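Local atomic coordinates of rusticyanin (Thiobacillus ferrooxidans, PDB entry 2CAL), a protein that carries electrons from cytochrome c552 to the A-type oxidase in the periplasm, using a single bound copper ion as its redox centre. Residues A42-G47 with N77-F82; K35-V40 with A69-T74; A96-I101 with Q138-A143; T4-A9 with G120-T125. The protein carries 1 engineered substitution. One frame throughout, in Å; residues are numbered along the deposited sequence. Where two conformers were deposited one is given.

Contact 1: A42-G47 with N77-F82; sequences AAVLPG and NTNKGF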
loop_
_atom_site.group_PDB
_atom_site.type_symbol
_atom_site.label_atom_id
_atom_site.label_comp_id
_atom_site.label_asym_id
_atom_site.label_seq_id
_atom_site.Cartn_x
_atom_site.Cartn_y
_atom_site.Cartn_z
ATOM N N ALA A 42 4.347 -2.996 -0.366
ATOM C CA ALA A 42 4.957 -3.575 0.854
ATOM C C ALA A 42 5.342 -2.476 1.795
ATOM O O ALA A 42 5.700 -1.365 1.429
ATOM C CB ALA A 42 6.230 -4.346 0.490
ATOM N N ALA A 43 5.225 -2.791 3.084
ATOM C CA ALA A 43 5.669 -1.899 4.162
ATOM C C ALA A 43 7.159 -2.142 4.489
ATOM O O ALA A 43 7.469 -3.209 5.037
ATOM C CB ALA A 43 4.818 -2.131 5.399
ATOM N N VAL A 44 8.005 -1.202 4.157
ATOM C CA VAL A 44 9.431 -1.141 4.458
ATOM C C VAL A 44 10.114 -2.457 4.012
ATOM O O VAL A 44 10.473 -3.354 4.783
ATOM C CB VAL A 44 9.775 -0.854 5.939
ATOM C CG1 VAL A 44 11.241 -0.473 6.097
ATOM C CG2 VAL A 44 8.901 0.271 6.504
ATOM N N LEU A 45 10.299 -2.577 2.711
ATOM C CA LEU A 45 11.136 -3.664 2.202
ATOM C C LEU A 45 12.544 -3.464 2.769
ATOM O O LEU A 45 12.982 -2.332 3.013
ATOM C CB LEU A 45 11.194 -3.663 0.676
ATOM C CG LEU A 45 9.925 -4.038 -0.065
ATOM C CD1 LEU A 45 10.101 -3.929 -1.575
ATOM C CD2 LEU A 45 9.512 -5.459 0.312
ATOM N N PRO A 46 13.266 -4.579 2.960
ATOM C CA PRO A 46 14.657 -4.483 3.482
ATOM C C PRO A 46 15.511 -3.434 2.783
ATOM O O PRO A 46 15.648 -3.424 1.571
ATOM C CB PRO A 46 15.230 -5.881 3.226
ATOM C CG PRO A 46 13.999 -6.757 3.326
ATOM C CD PRO A 46 12.824 -5.970 2.777
ATOM N N GLY A 47 16.074 -2.561 3.622
ATOM C CA GLY A 47 16.985 -1.521 3.190
ATOM C C GLY A 47 16.337 -0.230 2.724
ATOM O O GLY A 47 17.047 0.733 2.490
ATOM N N ASN A 77 3.344 -6.971 4.647
ATOM C CA ASN A 77 4.137 -6.309 5.681
ATOM C C ASN A 77 5.454 -7.050 5.897
ATOM O O ASN A 77 5.465 -8.110 6.545
ATOM C CB ASN A 77 3.381 -6.230 7.008
ATOM C CG ASN A 77 4.173 -5.625 8.124
ATOM O OD1 ASN A 77 3.893 -5.899 9.341
ATOM N ND2 ASN A 77 5.176 -4.852 7.823
ATOM N N THR A 78 6.542 -6.474 5.412
ATOM C CA THR A 78 7.868 -7.053 5.578
ATOM C C THR A 78 8.668 -6.446 6.728
ATOM O O THR A 78 9.832 -6.787 6.909
ATOM C CB THR A 78 8.692 -6.909 4.250
ATOM O OG1 THR A 78 8.575 -5.577 3.707
ATOM C CG2 THR A 78 8.103 -7.908 3.248
ATOM N N ASN A 79 8.107 -5.545 7.519
ATOM C CA ASN A 79 8.900 -4.799 8.513
ATOM C C ASN A 79 8.826 -5.433 9.883
ATOM O O ASN A 79 7.818 -5.395 10.562
ATOM C CB ASN A 79 8.401 -3.359 8.528
ATOM C CG ASN A 79 9.319 -2.422 9.234
ATOM O OD1 ASN A 79 10.560 -2.587 9.356
ATOM N ND2 ASN A 79 8.753 -1.406 9.790
ATOM N N LYS A 80 9.954 -6.076 10.259
ATOM C CA LYS A 80 9.974 -6.793 11.549
ATOM C C LYS A 80 9.701 -5.858 12.721
ATOM O O LYS A 80 10.186 -4.734 12.740
ATOM C CB LYS A 80 11.294 -7.532 11.694
ATOM C CG LYS A 80 11.439 -8.683 10.670
ATOM C CD LYS A 80 12.675 -9.545 10.854
ATOM C CE LYS A 80 12.774 -10.725 9.892
ATOM N NZ LYS A 80 14.170 -11.288 9.794
ATOM N N GLY A 81 8.848 -6.360 13.615
ATOM C CA GLY A 81 8.448 -5.600 14.802
ATOM C C GLY A 81 7.281 -4.656 14.671
ATOM O O GLY A 81 6.907 -4.080 15.685
ATOM N N PHE A 82 6.735 -4.516 13.449
ATOM C CA PHE A 82 5.665 -3.552 13.218
ATOM C C PHE A 82 4.431 -4.198 12.625
ATOM O O PHE A 82 4.548 -5.279 11.997
ATOM C CB PHE A 82 6.149 -2.422 12.304
ATOM C CG PHE A 82 7.210 -1.569 12.972
ATOM C CD1 PHE A 82 8.518 -1.967 12.982
ATOM C CD2 PHE A 82 6.854 -0.421 13.595
ATOM C CE1 PHE A 82 9.481 -1.207 13.612
ATOM C CE2 PHE A 82 7.782 0.405 14.227
ATOM C CZ PHE A 82 9.089 -0.033 14.239
#

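Contact 2: K35-V40 with A69-T74; sequences KTVHVV and ATVDVT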
loop_
_atom_site.group_PDB
_atom_site.type_symbol
_atom_site.label_atom_id
_atom_site.label_comp_id
_atom_site.label_asym_id
_atom_site.label_seq_id
_atom_site.Cartn_x
_atom_site.Cartn_y
_atom_site.Cartn_z
ATOM N N LYS A 35 -8.241 -3.185 -17.788
ATOM C CA LYS A 35 -9.535 -3.311 -17.132
ATOM C C LYS A 35 -9.398 -3.601 -15.647
ATOM O O LYS A 35 -10.144 -3.008 -14.862
ATOM C CB LYS A 35 -10.372 -4.422 -17.784
ATOM C CG LYS A 35 -10.751 -4.032 -19.202
ATOM C CD LYS A 35 -11.509 -5.091 -19.988
ATOM C CE LYS A 35 -12.835 -4.540 -20.515
ATOM N NZ LYS A 35 -12.943 -4.420 -21.998
ATOM N N THR A 36 -8.474 -4.453 -15.290
ATOM C CA THR A 36 -8.090 -4.727 -13.913
ATOM C C THR A 36 -6.594 -4.458 -13.817
ATOM O O THR A 36 -5.809 -4.949 -14.641
ATOM C CB THR A 36 -8.424 -6.162 -13.514
ATOM O OG1 THR A 36 -9.839 -6.387 -13.677
ATOM C CG2 THR A 36 -8.074 -6.460 -12.054
ATOM N N VAL A 37 -6.172 -3.691 -12.814
ATOM C CA VAL A 37 -4.762 -3.393 -12.547
ATOM C C VAL A 37 -4.372 -4.030 -11.205
ATOM O O VAL A 37 -5.234 -4.231 -10.339
ATOM C CB VAL A 37 -4.476 -1.907 -12.618
ATOM C CG1 VAL A 37 -5.007 -1.345 -13.946
ATOM C CG2 VAL A 37 -5.109 -1.144 -11.434
ATOM N N HIS A 38 -3.105 -4.367 -11.084
ATOM C CA HIS A 38 -2.614 -5.117 -9.912
ATOM C C HIS A 38 -1.515 -4.335 -9.240
ATOM O O HIS A 38 -0.420 -4.201 -9.780
ATOM C CB HIS A 38 -2.152 -6.502 -10.379
ATOM C CG HIS A 38 -3.214 -7.177 -11.215
ATOM N ND1 HIS A 38 -4.122 -8.104 -10.702
ATOM C CD2 HIS A 38 -3.520 -7.108 -12.524
ATOM C CE1 HIS A 38 -4.952 -8.529 -11.660
ATOM N NE2 HIS A 38 -4.587 -7.916 -12.791
ATOM N N VAL A 39 -1.838 -3.749 -8.088
ATOM C CA VAL A 39 -0.931 -2.960 -7.267
ATOM C C VAL A 39 -0.364 -3.879 -6.176
ATOM O O VAL A 39 -1.168 -4.442 -5.415
ATOM C CB VAL A 39 -1.670 -1.790 -6.630
ATOM C CG1 VAL A 39 -0.722 -1.008 -5.713
ATOM C CG2 VAL A 39 -2.285 -0.871 -7.687
ATOM N N VAL A 40 0.955 -3.982 -6.108
ATOM C CA VAL A 40 1.535 -4.799 -5.007
ATOM C C VAL A 40 2.420 -3.868 -4.204
ATOM O O VAL A 40 3.461 -3.377 -4.655
ATOM C CB VAL A 40 2.272 -6.044 -5.525
ATOM C CG1 VAL A 40 2.730 -6.866 -4.312
ATOM C CG2 VAL A 40 1.382 -6.873 -6.443
ATOM N N ALA A 69 -11.146 1.465 -13.875
ATOM C CA ALA A 69 -10.440 0.207 -13.679
ATOM C C ALA A 69 -10.801 -0.411 -12.336
ATOM O O ALA A 69 -11.049 0.268 -11.326
ATOM C CB ALA A 69 -8.933 0.424 -13.714
ATOM N N THR A 70 -10.815 -1.743 -12.320
ATOM C CA THR A 70 -10.773 -2.504 -11.074
ATOM C C THR A 70 -9.345 -2.522 -10.537
ATOM O O THR A 70 -8.438 -2.819 -11.291
ATOM C CB THR A 70 -11.258 -3.931 -11.292
ATOM O OG1 THR A 70 -12.615 -3.869 -11.783
ATOM C CG2 THR A 70 -11.247 -4.746 -10.015
ATOM N N VAL A 71 -9.166 -2.197 -9.270
ATOM C CA VAL A 71 -7.840 -2.113 -8.672
ATOM C C VAL A 71 -7.744 -3.280 -7.665
ATOM O O VAL A 71 -8.455 -3.307 -6.668
ATOM C CB VAL A 71 -7.551 -0.766 -7.993
ATOM C CG1 VAL A 71 -6.085 -0.725 -7.504
ATOM C CG2 VAL A 71 -7.833 0.416 -8.909
ATOM N N ASP A 72 -6.865 -4.233 -7.948
ATOM C CA ASP A 72 -6.625 -5.349 -7.034
ATOM C C ASP A 72 -5.331 -5.023 -6.317
ATOM O O ASP A 72 -4.246 -4.943 -6.927
ATOM C CB ASP A 72 -6.513 -6.650 -7.816
ATOM C CG ASP A 72 -7.834 -7.161 -8.338
ATOM O OD1 ASP A 72 -8.955 -6.715 -7.975
ATOM O OD2 ASP A 72 -7.757 -8.092 -9.177
ATOM N N VAL A 73 -5.458 -4.770 -5.023
ATOM C CA VAL A 73 -4.316 -4.403 -4.173
ATOM C C VAL A 73 -3.885 -5.653 -3.369
ATOM O O VAL A 73 -4.697 -6.294 -2.710
ATOM C CB VAL A 73 -4.656 -3.269 -3.201
ATOM C CG1 VAL A 73 -3.424 -2.880 -2.387
ATOM C CG2 VAL A 73 -5.167 -2.061 -3.983
ATOM N N THR A 74 -2.608 -5.921 -3.410
ATOM C CA THR A 74 -1.949 -6.881 -2.515
ATOM C C THR A 74 -1.027 -6.077 -1.601
ATOM O O THR A 74 -0.263 -5.238 -2.085
ATOM C CB THR A 74 -1.091 -7.882 -3.306
ATOM O OG1 THR A 74 -1.923 -8.537 -4.286
ATOM C CG2 THR A 74 -0.518 -8.934 -2.370
#

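Contact 3: A96-I101 with Q138-A143; sequences AVMPVI and QIPGMA. Engineered in segment 138-143: Met142 (natural residue His).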
loop_
_atom_site.group_PDB
_atom_site.type_symbol
_atom_site.label_atom_id
_atom_site.label_comp_id
_atom_site.label_asym_id
_atom_site.label_seq_id
_atom_site.Cartn_x
_atom_site.Cartn_y
_atom_site.Cartn_z
ATOM N N ALA A 96 -1.621 13.837 11.389
ATOM C CA ALA A 96 -1.365 13.842 12.811
ATOM C C ALA A 96 -0.718 12.547 13.249
ATOM O O ALA A 96 -0.779 11.542 12.520
ATOM C CB ALA A 96 -2.687 14.067 13.567
ATOM N N VAL A 97 -0.103 12.526 14.439
ATOM C CA VAL A 97 0.417 11.281 15.029
ATOM C C VAL A 97 -0.650 10.209 15.044
ATOM O O VAL A 97 -0.386 9.028 14.753
ATOM C CB VAL A 97 0.975 11.571 16.441
ATOM C CG1 VAL A 97 1.158 10.298 17.234
ATOM C CG2 VAL A 97 2.267 12.374 16.310
ATOM N N MET A 98 -1.885 10.551 15.390
ATOM C CA MET A 98 -3.046 9.676 15.200
ATOM C C MET A 98 -3.822 10.185 14.008
ATOM O O MET A 98 -4.667 11.059 14.166
ATOM C CB MET A 98 -3.839 9.457 16.488
ATOM C CG MET A 98 -3.143 8.363 17.313
ATOM S SD MET A 98 -4.027 7.940 18.817
ATOM C CE MET A 98 -3.005 6.576 19.401
ATOM N N PRO A 99 -3.553 9.715 12.776
ATOM C CA PRO A 99 -4.190 10.366 11.624
ATOM C C PRO A 99 -5.712 10.299 11.658
ATOM O O PRO A 99 -6.352 9.293 11.954
ATOM C CB PRO A 99 -3.696 9.522 10.459
ATOM C CG PRO A 99 -2.425 8.880 10.894
ATOM C CD PRO A 99 -2.664 8.633 12.391
ATOM N N VAL A 100 -6.308 11.414 11.272
ATOM C CA VAL A 100 -7.762 11.520 11.132
ATOM C C VAL A 100 -8.099 11.394 9.630
ATOM O O VAL A 100 -7.999 12.361 8.860
ATOM C CB VAL A 100 -8.266 12.793 11.798
ATOM C CG1 VAL A 100 -9.787 12.778 11.788
ATOM C CG2 VAL A 100 -7.751 12.936 13.223
ATOM N N ILE A 101 -8.478 10.175 9.209
ATOM C CA ILE A 101 -8.572 9.897 7.759
ATOM C C ILE A 101 -9.869 9.246 7.374
ATOM O O ILE A 101 -10.095 8.845 6.228
ATOM C CB ILE A 101 -7.371 9.030 7.297
ATOM C CG1 ILE A 101 -7.334 7.644 7.944
ATOM C CG2 ILE A 101 -6.086 9.850 7.434
ATOM C CD1 ILE A 101 -6.357 6.667 7.253
ATOM N N GLN A 138 -1.783 3.657 9.429
ATOM C CA GLN A 138 -2.433 4.194 10.634
ATOM C C GLN A 138 -1.684 3.904 11.936
ATOM O O GLN A 138 -2.152 4.323 12.989
ATOM C CB GLN A 138 -3.838 3.572 10.773
ATOM C CG GLN A 138 -4.834 4.169 9.762
ATOM C CD GLN A 138 -6.245 3.801 10.157
ATOM O OE1 GLN A 138 -6.827 2.714 10.051
ATOM N NE2 GLN A 138 -6.912 4.840 10.630
ATOM N N ILE A 139 -0.552 3.204 11.897
ATOM C CA ILE A 139 0.206 3.024 13.169
ATOM C C ILE A 139 0.608 4.385 13.655
ATOM O O ILE A 139 1.175 5.149 12.885
ATOM C CB ILE A 139 1.409 2.096 12.941
ATOM C CG1 ILE A 139 1.026 0.656 12.640
ATOM C CG2 ILE A 139 2.332 2.200 14.164
ATOM C CD1 ILE A 139 0.494 -0.153 13.794
ATOM N N PRO A 140 0.369 4.750 14.944
ATOM C CA PRO A 140 0.705 6.100 15.391
ATOM C C PRO A 140 2.101 6.553 15.065
ATOM O O PRO A 140 3.069 5.799 15.256
ATOM C CB PRO A 140 0.479 5.991 16.922
ATOM C CG PRO A 140 -0.678 5.017 16.972
ATOM C CD PRO A 140 -0.307 3.930 15.958
ATOM N N GLY A 141 2.197 7.743 14.483
ATOM C CA GLY A 141 3.406 8.448 14.118
ATOM C C GLY A 141 3.941 8.166 12.731
ATOM O O GLY A 141 4.790 8.912 12.262
ATOM N N MET A 142 3.488 7.081 12.094
ATOM C CA MET A 142 4.113 6.708 10.839
ATOM C C MET A 142 3.780 7.637 9.664
ATOM O O MET A 142 4.663 8.079 8.946
ATOM C CB MET A 142 3.717 5.285 10.472
ATOM C CG MET A 142 4.204 4.212 11.447
ATOM S SD MET A 142 5.969 4.009 11.610
ATOM C CE MET A 142 6.360 4.981 13.070
ATOM N N ALA A 143 2.485 7.946 9.510
ATOM C CA ALA A 143 2.103 8.894 8.439
ATOM C C ALA A 143 2.693 10.263 8.691
ATOM O O ALA A 143 3.075 10.930 7.741
ATOM C CB ALA A 143 0.585 8.910 8.354
#

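Contact 4: T4-A9 with G120-T125; sequences TTWKEA and GYTDFT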
loop_
_atom_site.group_PDB
_atom_site.type_symbol
_atom_site.label_atom_id
_atom_site.label_comp_id
_atom_site.label_asym_id
_atom_site.label_seq_id
_atom_site.Cartn_x
_atom_site.Cartn_y
_atom_site.Cartn_z
ATOM N N THR A 4 -9.408 -7.480 7.187
ATOM C CA THR A 4 -8.654 -7.903 8.361
ATOM C C THR A 4 -8.386 -9.400 8.250
ATOM O O THR A 4 -8.150 -10.077 9.254
ATOM C CB THR A 4 -9.403 -7.644 9.676
ATOM O OG1 THR A 4 -10.685 -8.294 9.602
ATOM C CG2 THR A 4 -9.605 -6.152 9.914
ATOM N N THR A 5 -8.373 -9.940 7.047
ATOM C CA THR A 5 -8.011 -11.331 6.811
ATOM C C THR A 5 -6.655 -11.490 6.141
ATOM O O THR A 5 -6.441 -10.864 5.105
ATOM C CB THR A 5 -9.102 -11.952 5.930
ATOM O OG1 THR A 5 -10.366 -11.813 6.604
ATOM C CG2 THR A 5 -8.878 -13.456 5.830
ATOM N N TRP A 6 -5.798 -12.286 6.711
ATOM C CA TRP A 6 -4.398 -12.306 6.351
ATOM C C TRP A 6 -3.930 -13.742 6.095
ATOM O O TRP A 6 -4.402 -14.695 6.693
ATOM C CB TRP A 6 -3.496 -11.704 7.430
ATOM C CG TRP A 6 -3.912 -10.273 7.718
ATOM C CD1 TRP A 6 -4.911 -9.920 8.595
ATOM C CD2 TRP A 6 -3.402 -9.074 7.153
ATOM N NE1 TRP A 6 -5.028 -8.547 8.593
ATOM C CE2 TRP A 6 -4.116 -7.991 7.733
ATOM C CE3 TRP A 6 -2.380 -8.795 6.233
ATOM C CZ2 TRP A 6 -3.851 -6.669 7.392
ATOM C CZ3 TRP A 6 -2.111 -7.451 5.887
ATOM C CH2 TRP A 6 -2.864 -6.410 6.500
ATOM N N LYS A 7 -2.965 -13.878 5.191
ATOM C CA LYS A 7 -2.263 -15.115 4.894
ATOM C C LYS A 7 -0.776 -14.895 5.210
ATOM O O LYS A 7 -0.325 -13.772 5.446
ATOM C CB LYS A 7 -2.523 -15.535 3.457
ATOM C CG LYS A 7 -3.913 -15.937 3.095
ATOM C CD LYS A 7 -4.067 -16.392 1.642
ATOM C CE LYS A 7 -4.977 -15.438 0.897
ATOM N NZ LYS A 7 -5.609 -16.023 -0.323
ATOM N N GLU A 8 0.009 -15.976 5.234
ATOM C CA GLU A 8 1.442 -15.837 5.522
ATOM C C GLU A 8 2.292 -16.294 4.346
ATOM O O GLU A 8 1.912 -17.269 3.692
ATOM C CB GLU A 8 1.808 -16.647 6.788
ATOM C CG GLU A 8 1.115 -16.017 8.017
ATOM C CD GLU A 8 1.726 -14.751 8.595
ATOM O OE1 GLU A 8 2.937 -14.487 8.349
ATOM O OE2 GLU A 8 1.044 -13.969 9.337
ATOM N N ALA A 9 3.383 -15.627 4.065
ATOM C CA ALA A 9 4.239 -15.878 2.930
ATOM C C ALA A 9 5.681 -16.000 3.377
ATOM O O ALA A 9 6.150 -15.244 4.203
ATOM C CB ALA A 9 4.150 -14.763 1.904
ATOM N N GLY A 120 3.016 -11.502 6.860
ATOM C CA GLY A 120 1.578 -11.424 6.577
ATOM C C GLY A 120 1.285 -10.575 5.351
ATOM O O GLY A 120 1.931 -9.569 5.052
ATOM N N TYR A 121 0.238 -11.007 4.619
ATOM C CA TYR A 121 -0.214 -10.240 3.453
ATOM C C TYR A 121 -1.725 -10.479 3.306
ATOM O O TYR A 121 -2.336 -11.407 3.828
ATOM C CB TYR A 121 0.563 -10.613 2.190
ATOM C CG TYR A 121 0.158 -11.948 1.614
ATOM C CD1 TYR A 121 0.663 -13.146 2.109
ATOM C CD2 TYR A 121 -0.733 -12.005 0.554
ATOM C CE1 TYR A 121 0.287 -14.366 1.558
ATOM C CE2 TYR A 121 -1.104 -13.223 0.018
ATOM C CZ TYR A 121 -0.608 -14.401 0.513
ATOM O OH TYR A 121 -1.035 -15.570 -0.087
ATOM N N THR A 122 -2.311 -9.578 2.503
ATOM C CA THR A 122 -3.741 -9.631 2.176
ATOM C C THR A 122 -4.000 -9.024 0.809
ATOM O O THR A 122 -3.145 -8.339 0.234
ATOM C CB THR A 122 -4.552 -8.920 3.272
ATOM O OG1 THR A 122 -5.953 -9.265 3.103
ATOM C CG2 THR A 122 -4.435 -7.431 3.261
ATOM N N ASP A 123 -5.173 -9.340 0.299
ATOM C CA ASP A 123 -5.647 -8.827 -0.982
ATOM C C ASP A 123 -7.006 -8.164 -0.780
ATOM O O ASP A 123 -7.862 -8.727 -0.106
ATOM C CB ASP A 123 -5.760 -9.959 -1.985
ATOM C CG ASP A 123 -4.436 -10.357 -2.588
ATOM O OD1 ASP A 123 -4.049 -9.709 -3.606
ATOM O OD2 ASP A 123 -3.857 -11.297 -2.033
ATOM N N PHE A 124 -7.201 -7.034 -1.427
ATOM C CA PHE A 124 -8.560 -6.437 -1.472
ATOM C C PHE A 124 -8.782 -5.819 -2.874
ATOM O O PHE A 124 -7.808 -5.530 -3.569
ATOM C CB PHE A 124 -8.781 -5.449 -0.358
ATOM C CG PHE A 124 -7.965 -4.195 -0.376
ATOM C CD1 PHE A 124 -8.359 -3.082 -1.082
ATOM C CD2 PHE A 124 -6.769 -4.105 0.329
ATOM C CE1 PHE A 124 -7.578 -1.932 -1.085
ATOM C CE2 PHE A 124 -6.001 -2.962 0.313
ATOM C CZ PHE A 124 -6.381 -1.848 -0.398
ATOM N N THR A 125 -10.045 -5.629 -3.193
ATOM C CA THR A 125 -10.396 -4.979 -4.463
ATOM C C THR A 125 -10.973 -3.610 -4.201
ATOM O O THR A 125 -11.519 -3.306 -3.129
ATOM C CB THR A 125 -11.379 -5.865 -5.207
ATOM O OG1 THR A 125 -11.438 -5.494 -6.600
ATOM C CG2 THR A 125 -12.826 -5.701 -4.750
#

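Contact 1: A42-G47 with N77-F82
The hydroxyl of Thr78 reaches across to the end of strand 36-43 and donates to the carbonyl of Ala43, OG1 to O 2.9 Å. It comes in from above the carbonyl plane, 53° out of it, and the backbone N of Thr78 adds a weak, bent bond to the same oxygen. A first torsion of 46° sets OG1 between the backbone N and carbonyl carbon of Thr78, leaving it also 3.1 Å from Val44 O. Threonine suits the place because its other branch is a methyl, and that methyl, CG2, meets Leu45 CD2 at 4.1 Å.

Apolar packing makes up much of the rest. Val44 lies obliquely against the amide group of Asn79, with CB 3.7 Å from Asn79 CG. The short side chain of Ala43 sits against His84 and Met147, both of them copper ligands, about 6 Å from the copper ion. Beyond the contact, Asn79 O accepts a bond from Phe82 N and closes a type II turn with Gly81 in its positive-phi position. The end of strand 36-43 and the loop after strand 70-77 thus pack beside the type 1 copper site typical of the cupredoxin fold.

Contact 2: K35-V40 with A69-T74
Asp72 and His38 form one of the side-by-side pairs of two parallel strands, and the aspartate touches three residues of the neighbouring strand. Its CB lies 3.7 Å from Val37 O and 4.0 Å from His38 ND1. From there CG, anti to the carbonyl carbon (chi1 -74°), passes 3.8 Å from Thr36 CG2. At the tip the branches part: OD2 comes within 3.3 Å of that methyl and 3.8 Å of His38 CE1, with carboxylate and imidazole planes 70° apart, while OD1 is hydrogen-bonded to Thr125 on the next strand. A charged group suits this partly exposed face, which also carries Thr36, Thr70 and Thr74; the Thr74 hydroxyl bonds to Asp123.

The parallel pairing of strands 36-43 and 70-77 belongs to one of the two mixed sheets of the cupredoxin beta-sandwich. Five backbone bonds, all 2.9 Å from N to O, run alternately from either strand, such as Asp72 N to Val37 O and Val39 N to Asp72 O. Beta-branched valines suit the other, buried face: Val39 CG2 meets Val71 CG1 at 3.8 Å, and Val37 CG2 approaches Val71 CG2. Leu63 and Ile65 of strand 62-65, in the second sheet, pack against Val39 and Val71.

Contact 3: A96-I101 with Q138-A143
Gln138 meets Ile101 through the aliphatic part of its chain, which runs extended beyond CG and crosses the isoleucine obliquely, with CG 3.9 Å from Ile101 CD1. With CG1 between backbone N and carbonyl carbon (chi1 63°) and CD1 extended beyond it, Ile101 presents that methyl. The backbone N of Gln138 is held by the hydroxyl of Ser85.

Next, Pro140 offers its ring: in one of two conformers the unbranched Met98 chain, extended beyond CG, lays its terminal methyl CE 3.7 Å from Pro140 CG, and Pro140 CA makes a CA-H...O contact with Val97 O. Both segments are loops at the copper end of the cupredoxin fold, 138-143 directly following the copper ligand Cys137. Gly141 provides the one hydrogen bond between them, from its N to Val97 O at 2.9 Å, in the carbonyl plane on a lone pair. Its positive phi of 90° favours glycine. The side chain of the engineered Met142, histidine in nature at a position inferred by similarity to bind copper, leaves the backbone away from the other loop; in one conformer it touches Phe50 and Pro51. Its N bonds back to Ile139 O. Ala143, buried and small, sets its CB 3.9 Å from Pro99 CG.

Contact 4: T4-A9 with G120-T125
The carbonyl oxygen of Tyr121 receives the N-H of Lys7 in a nearly straight bond of 2.9 Å (173° at the hydrogen), and Trp6 CA adds a CA-H...O contact to the same oxygen. The return bond, Tyr121 N to Lys7 O, completes an antiparallel hydrogen-bonded pair. Glu8 follows opposite Gly120 in a non-hydrogen-bonded pair, where Gly120 CA makes a CA-H...O contact of 3.2 Å with Lys7 O. The Glu8 carboxylate folds over the glycine, near where a side chain would begin, which suits glycine there.

In a CH-pi contact with Trp6, Thr122 CG2 stands over one face of the six-membered ring, 3.8 Å from its centroid, while OG1, turned anti to the backbone N (chi1 -166°), lies 2.6 Å from Thr5 O and within hydrogen-bonding reach of Asp3, its one proton having two possible acceptors. Threonine thus serves a ring and polar atoms at once. The Tyr121 ring crosses the aliphatic part of Lys7, with CE1 3.6 Å from Lys7 CB; Ala9 CB packs against CD1 of the same ring.

Strand 7-9 forms one edge of the sheet, and strand 119-126 separates it from strand 70-77. Helix 11-18 packs on Ala9 and Tyr121 through Met17, while Trp6 reaches Phe75.

How the contacts relate
Contacts 1, 2 and 4 share one sheet. Contacts 1 and 2 both use strand 36-43, though their centres are about 22 Å apart on opposite sides of the chain's centre. Contact 4 borders both: Val73 bonds to Phe124 and Asn77 to Gly120 through their backbones. Contact 3 stands apart, joining two loops near the copper. Contact 1 is mostly buried, whereas the other three are part buried, part exposed. Regular backbone ladders dominate contact 2 and, more briefly, the sheet edge at contact 4, where aromatic rings add to the packing. Toward the copper, contacts 1 and 3 rely on isolated bonds to carbonyl groups and on irregular packing of loop side chains, alanine and proline among them.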